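PDB 3LHO: putative hydrolase from Shewanella frigidimarina, which probably acts as an iron(II)-dependent dioxygenase of the 2-oxoadipate dioxygenase/decarboxylase family, yielding 2-hydroxyglutarate. Local coordinates for residues A157-R162 with V218-T223; H113-Q118 with W136-A141. One frame throughout, in Å; residues are numbered along the deposited sequence.

Interaction 1. Residues A157-R162 with V218-T223; sequences AALGYR and VVVNFT. With PEG (di(hydroxyethyl)ether), chain J.
The last turn of helix 151-159 packs on one face of the antiparallel pair formed by strands 217-222 and 225-230, with Ala158 and Leu159 meeting the alternate residues Val218, Val220 and Phe222. It illustrates a common rule: a strand presents every second side chain to a covering helix, so Val219 and Asn221 point away. Leu159 reaches over with one branch; its CD2 lies 3.9 Å from Val218 CG2 and 4.1 Å from Val220 CG2. Val220 offers both methyls. Val220 CG1, set anti to the backbone N (chi1 165°), approaches Ala158 O at 3.7 Å, while Val220 CG2 lies 4.1 Å from Ala158 CB. Ala158 CB also approaches the Phe222 ring obliquely, 4.4 Å from Phe222 CZ, and Val220 CG1 covers one face of the same ring toward its rim.

Gly160, with positive phi, turns the chain out of the helix and leads it to Arg162, which meets the strand through a bound di(hydroxyethyl)ether. A bend at chi3 (73°) helps bring the guanidinium to the glycol: Arg162 NH1 gives a hydrogen bond to the glycol's O2 at 3.1 Å (155° at the hydrogen) and Arg162 NH2 another to its O1 at 3.1 Å. At its other end the glycol's O4 donates to Val219 O, 2.9 Å away, so that the bound molecule spans from Arg162 to the strand. A leucine in place of Arg162 would probably cost the glycol its guanidinium hydrogen bonds and leave Asp16 without this salt-bridge partner.

Around this core, Ile229 of strand 225-230 touches Ala158 and Val220, Tyr143 of helix 140-149 meets Ala158 and the Phe222 ring, and Met20 of helix 6-20 lies against Leu159 and Arg162.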
# COMPACT_ATOMS: atom_id res chain seq x y z
N ALA A 157 -0.80 -10.91 -7.62
CA ALA A 157 -1.46 -12.13 -8.10
C ALA A 157 -2.24 -12.84 -6.98
O ALA A 157 -3.39 -13.33 -7.20
CB ALA A 157 -0.43 -13.09 -8.76
N ALA A 158 -1.67 -12.87 -5.77
CA ALA A 158 -2.32 -13.59 -4.63
C ALA A 158 -3.49 -12.84 -4.01
O ALA A 158 -4.49 -13.46 -3.60
CB ALA A 158 -1.29 -13.97 -3.53
N LEU A 159 -3.39 -11.52 -3.90
CA LEU A 159 -4.38 -10.75 -3.09
C LEU A 159 -5.26 -9.77 -3.89
O LEU A 159 -6.33 -9.36 -3.44
CB LEU A 159 -3.64 -10.03 -1.95
CG LEU A 159 -3.16 -11.01 -0.86
CD1 LEU A 159 -2.16 -10.35 0.02
CD2 LEU A 159 -4.32 -11.56 -0.02
N GLY A 160 -4.81 -9.45 -5.10
CA GLY A 160 -5.55 -8.58 -5.99
C GLY A 160 -5.55 -7.11 -5.59
O GLY A 160 -4.52 -6.55 -5.15
N TYR A 161 -6.69 -6.47 -5.81
CA TYR A 161 -6.84 -5.03 -5.65
C TYR A 161 -7.36 -4.72 -4.26
O TYR A 161 -8.55 -4.80 -4.00
CB TYR A 161 -7.71 -4.43 -6.78
CG TYR A 161 -6.92 -4.47 -8.05
CD1 TYR A 161 -5.84 -3.64 -8.22
CD2 TYR A 161 -7.15 -5.45 -9.02
CE1 TYR A 161 -5.09 -3.69 -9.33
CE2 TYR A 161 -6.32 -5.54 -10.15
CZ TYR A 161 -5.33 -4.65 -10.30
OH TYR A 161 -4.51 -4.75 -11.40
N ARG A 162 -6.43 -4.42 -3.37
CA ARG A 162 -6.70 -4.14 -1.95
C ARG A 162 -5.54 -3.27 -1.47
O ARG A 162 -4.48 -3.22 -2.11
CB ARG A 162 -6.78 -5.42 -1.09
CG ARG A 162 -7.61 -6.53 -1.64
CD ARG A 162 -7.55 -7.78 -0.81
NE ARG A 162 -8.29 -7.66 0.45
CZ ARG A 162 -8.58 -8.67 1.27
NH1 ARG A 162 -8.24 -9.92 0.99
NH2 ARG A 162 -9.21 -8.42 2.42
N VAL A 218 -2.38 -14.43 5.84
CA VAL A 218 -3.72 -14.79 5.37
C VAL A 218 -3.65 -16.05 4.55
O VAL A 218 -2.59 -16.39 4.05
CB VAL A 218 -4.38 -13.71 4.50
CG1 VAL A 218 -4.73 -12.50 5.33
CG2 VAL A 218 -3.49 -13.35 3.29
N VAL A 219 -4.79 -16.71 4.40
CA VAL A 219 -4.90 -17.90 3.55
C VAL A 219 -5.37 -17.44 2.17
O VAL A 219 -6.33 -16.69 2.05
CB VAL A 219 -5.90 -18.95 4.15
CG1 VAL A 219 -6.03 -20.13 3.23
CG2 VAL A 219 -5.48 -19.40 5.54
N VAL A 220 -4.65 -17.84 1.13
CA VAL A 220 -5.06 -17.60 -0.23
C VAL A 220 -5.57 -18.90 -0.84
O VAL A 220 -4.93 -19.96 -0.72
CB VAL A 220 -3.87 -16.99 -1.04
CG1 VAL A 220 -4.13 -17.04 -2.56
CG2 VAL A 220 -3.67 -15.58 -0.54
N ASN A 221 -6.74 -18.82 -1.47
CA ASN A 221 -7.38 -19.98 -2.05
C ASN A 221 -7.02 -20.13 -3.52
O ASN A 221 -7.71 -19.67 -4.41
CB ASN A 221 -8.89 -19.94 -1.82
CG ASN A 221 -9.25 -19.80 -0.35
OD1 ASN A 221 -9.78 -18.78 0.07
ND2 ASN A 221 -8.87 -20.78 0.45
N PHE A 222 -5.87 -20.73 -3.75
CA PHE A 222 -5.42 -21.05 -5.08
C PHE A 222 -6.34 -22.13 -5.65
O PHE A 222 -7.06 -22.83 -4.90
CB PHE A 222 -3.94 -21.49 -5.09
CG PHE A 222 -2.97 -20.38 -4.74
CD1 PHE A 222 -2.71 -19.36 -5.64
CD2 PHE A 222 -2.32 -20.35 -3.52
CE1 PHE A 222 -1.85 -18.32 -5.32
CE2 PHE A 222 -1.46 -19.34 -3.20
CZ PHE A 222 -1.23 -18.30 -4.10
N THR A 223 -6.32 -22.26 -6.97
CA THR A 223 -7.12 -23.29 -7.62
C THR A 223 -6.75 -24.68 -7.13
O THR A 223 -7.62 -25.51 -6.96
CB THR A 223 -7.05 -23.19 -9.18
OG1 THR A 223 -5.70 -23.29 -9.63
CG2 THR A 223 -7.59 -21.84 -9.62
C1 PEG J . -9.67 -11.27 4.48
O1 PEG J . -10.45 -11.07 3.30
C2 PEG J . -8.62 -12.35 4.31
O2 PEG J . -8.03 -12.25 3.01
C3 PEG J . -8.53 -13.21 2.07
C4 PEG J . -7.36 -13.75 1.26
O4 PEG J . -7.83 -14.81 0.42

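Interaction 2. Residues H113-Q118 with W136-A141; sequences HGLIDQ and WDVDKA
The final turn of helix 106-116 meets the loop leading into helix 140-149 most closely at Leu115 and Trp136, whose CA atoms are 5.4 Å apart. Trp136 shows how an indole can be packed through one face: Leu115 CB sits over its five-membered ring in a CH-pi contact, 3.9 Å from the centroid. The indole gets there because CG lies between the backbone N and the carbonyl carbon (chi1 45°). Farther along the ring, Ile116 CD1 comes to 3.9 Å from Trp136 CZ3, the two side chains lying side by side. Leu115 CD2 continues along the loop to Val138 CB, at 4.1 Å.

Gln118 supplies the polar link, its side chain crossing that of Trp136 at about a right angle, with CD against Trp136 CB. Gln118 NE2 donates an almost straight bond to Gly114 O (3.0 Å, 172°), which fixes the rotation of the amide and turns OE1 toward the loop. There Gln118 OE1 accepts from Asp137 N (3.0 Å, 147°), the donor tilted from the carbonyl plane.

Beyond this pair of segments, Trp136 NE1 is hydrogen-bonded to Ala157 O of helix 151-159, Asp139 caps the start of helix 140-149, and Val138 lies against Phe222 of strand 217-222.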
# COMPACT_ATOMS: atom_id res chain seq x y z
N HIS A 113 -0.60 -11.38 -17.88
CA HIS A 113 -1.69 -11.06 -18.82
C HIS A 113 -2.87 -11.97 -18.66
O HIS A 113 -4.03 -11.52 -18.74
CB HIS A 113 -1.24 -11.05 -20.27
CG HIS A 113 -0.55 -9.79 -20.64
ND1 HIS A 113 -1.25 -8.65 -20.97
CD2 HIS A 113 0.76 -9.48 -20.71
CE1 HIS A 113 -0.38 -7.69 -21.26
NE2 HIS A 113 0.84 -8.16 -21.07
N GLY A 114 -2.61 -13.23 -18.36
CA GLY A 114 -3.66 -14.19 -18.16
C GLY A 114 -4.56 -13.91 -16.99
O GLY A 114 -5.77 -14.22 -17.02
N LEU A 115 -3.99 -13.34 -15.93
CA LEU A 115 -4.79 -12.96 -14.75
C LEU A 115 -5.62 -11.73 -15.07
O LEU A 115 -6.79 -11.67 -14.75
CB LEU A 115 -3.87 -12.69 -13.55
CG LEU A 115 -2.82 -13.78 -13.18
CD1 LEU A 115 -2.07 -13.38 -11.93
CD2 LEU A 115 -3.43 -15.15 -12.96
N ILE A 116 -5.01 -10.73 -15.68
CA ILE A 116 -5.71 -9.47 -15.95
C ILE A 116 -6.77 -9.61 -17.03
O ILE A 116 -7.75 -8.90 -17.02
CB ILE A 116 -4.73 -8.35 -16.27
CG1 ILE A 116 -3.73 -8.17 -15.09
CG2 ILE A 116 -5.48 -7.02 -16.57
CD1 ILE A 116 -4.42 -7.89 -13.76
N ASP A 117 -6.60 -10.58 -17.94
CA ASP A 117 -7.62 -10.88 -18.94
C ASP A 117 -8.87 -11.26 -18.22
O ASP A 117 -9.95 -11.10 -18.76
CB ASP A 117 -7.23 -12.04 -19.86
CG ASP A 117 -6.24 -11.64 -20.90
OD1 ASP A 117 -5.95 -10.44 -21.05
OD2 ASP A 117 -5.70 -12.57 -21.55
N GLN A 118 -8.77 -11.77 -17.01
CA GLN A 118 -10.02 -12.18 -16.31
C GLN A 118 -10.77 -11.05 -15.61
O GLN A 118 -11.94 -11.24 -15.17
CB GLN A 118 -9.72 -13.29 -15.31
CG GLN A 118 -9.23 -14.58 -15.96
CD GLN A 118 -8.64 -15.56 -14.95
OE1 GLN A 118 -9.36 -16.09 -14.10
NE2 GLN A 118 -7.33 -15.81 -15.04
N TRP A 136 -9.38 -13.16 -10.56
CA TRP A 136 -8.84 -14.23 -11.40
C TRP A 136 -8.64 -15.49 -10.57
O TRP A 136 -8.42 -15.41 -9.37
CB TRP A 136 -7.50 -13.81 -12.04
CG TRP A 136 -6.62 -13.16 -11.07
CD1 TRP A 136 -5.78 -13.79 -10.18
CD2 TRP A 136 -6.48 -11.76 -10.83
NE1 TRP A 136 -5.15 -12.86 -9.40
CE2 TRP A 136 -5.56 -11.60 -9.77
CE3 TRP A 136 -7.06 -10.61 -11.40
CZ2 TRP A 136 -5.18 -10.36 -9.28
CZ3 TRP A 136 -6.71 -9.38 -10.91
CH2 TRP A 136 -5.76 -9.26 -9.86
N ASP A 137 -8.81 -16.64 -11.21
CA ASP A 137 -8.28 -17.92 -10.73
C ASP A 137 -6.77 -17.93 -10.92
O ASP A 137 -6.25 -17.46 -11.94
CB ASP A 137 -8.84 -19.07 -11.54
CG ASP A 137 -10.31 -19.25 -11.30
OD1 ASP A 137 -10.71 -19.07 -10.14
OD2 ASP A 137 -11.04 -19.52 -12.27
N VAL A 138 -6.07 -18.48 -9.95
CA VAL A 138 -4.63 -18.61 -10.07
C VAL A 138 -4.19 -19.87 -9.32
O VAL A 138 -4.75 -20.19 -8.25
CB VAL A 138 -3.93 -17.33 -9.58
CG1 VAL A 138 -4.39 -16.91 -8.20
CG2 VAL A 138 -2.40 -17.47 -9.66
N ASP A 139 -3.23 -20.58 -9.89
CA ASP A 139 -2.71 -21.81 -9.26
C ASP A 139 -1.34 -21.59 -8.60
O ASP A 139 -0.71 -20.54 -8.78
CB ASP A 139 -2.66 -23.01 -10.24
CG ASP A 139 -1.70 -22.82 -11.42
OD1 ASP A 139 -0.87 -21.88 -11.44
OD2 ASP A 139 -1.82 -23.62 -12.35
N LYS A 140 -0.89 -22.59 -7.86
CA LYS A 140 0.32 -22.45 -7.05
C LYS A 140 1.54 -22.27 -7.91
O LYS A 140 2.41 -21.47 -7.57
CB LYS A 140 0.49 -23.65 -6.10
CG LYS A 140 -0.63 -23.74 -5.04
CD LYS A 140 -0.36 -24.82 -3.98
CE LYS A 140 -0.63 -26.18 -4.47
NZ LYS A 140 -0.20 -27.20 -3.43
N ALA A 141 1.61 -23.00 -9.04
CA ALA A 141 2.79 -22.94 -9.91
C ALA A 141 2.92 -21.57 -10.53
O ALA A 141 4.06 -21.07 -10.72
CB ALA A 141 2.70 -24.02 -11.04

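Interactions 1 and 2, with centres 11 Å apart, touch directly. From the indole packed in interaction 2, Trp136 NE1 reaches Ala157 O, 2.8 Å away, in a probable hydrogen bond to the helix of interaction 1. A second probable bond, Thr223 N to Val138 O at 2.9 Å, ties the end of strand 217-222 to the loop ahead of helix 140-149, and Phe222 CD1 packs 3.4 Å from that same Val138 O. Helices 106-116 and 151-159 and the two-stranded sheet are thus joined through residues 136-139. Neither contact supplies a ligand to the nickel ion, which is bound by His41, His165 and Glu235.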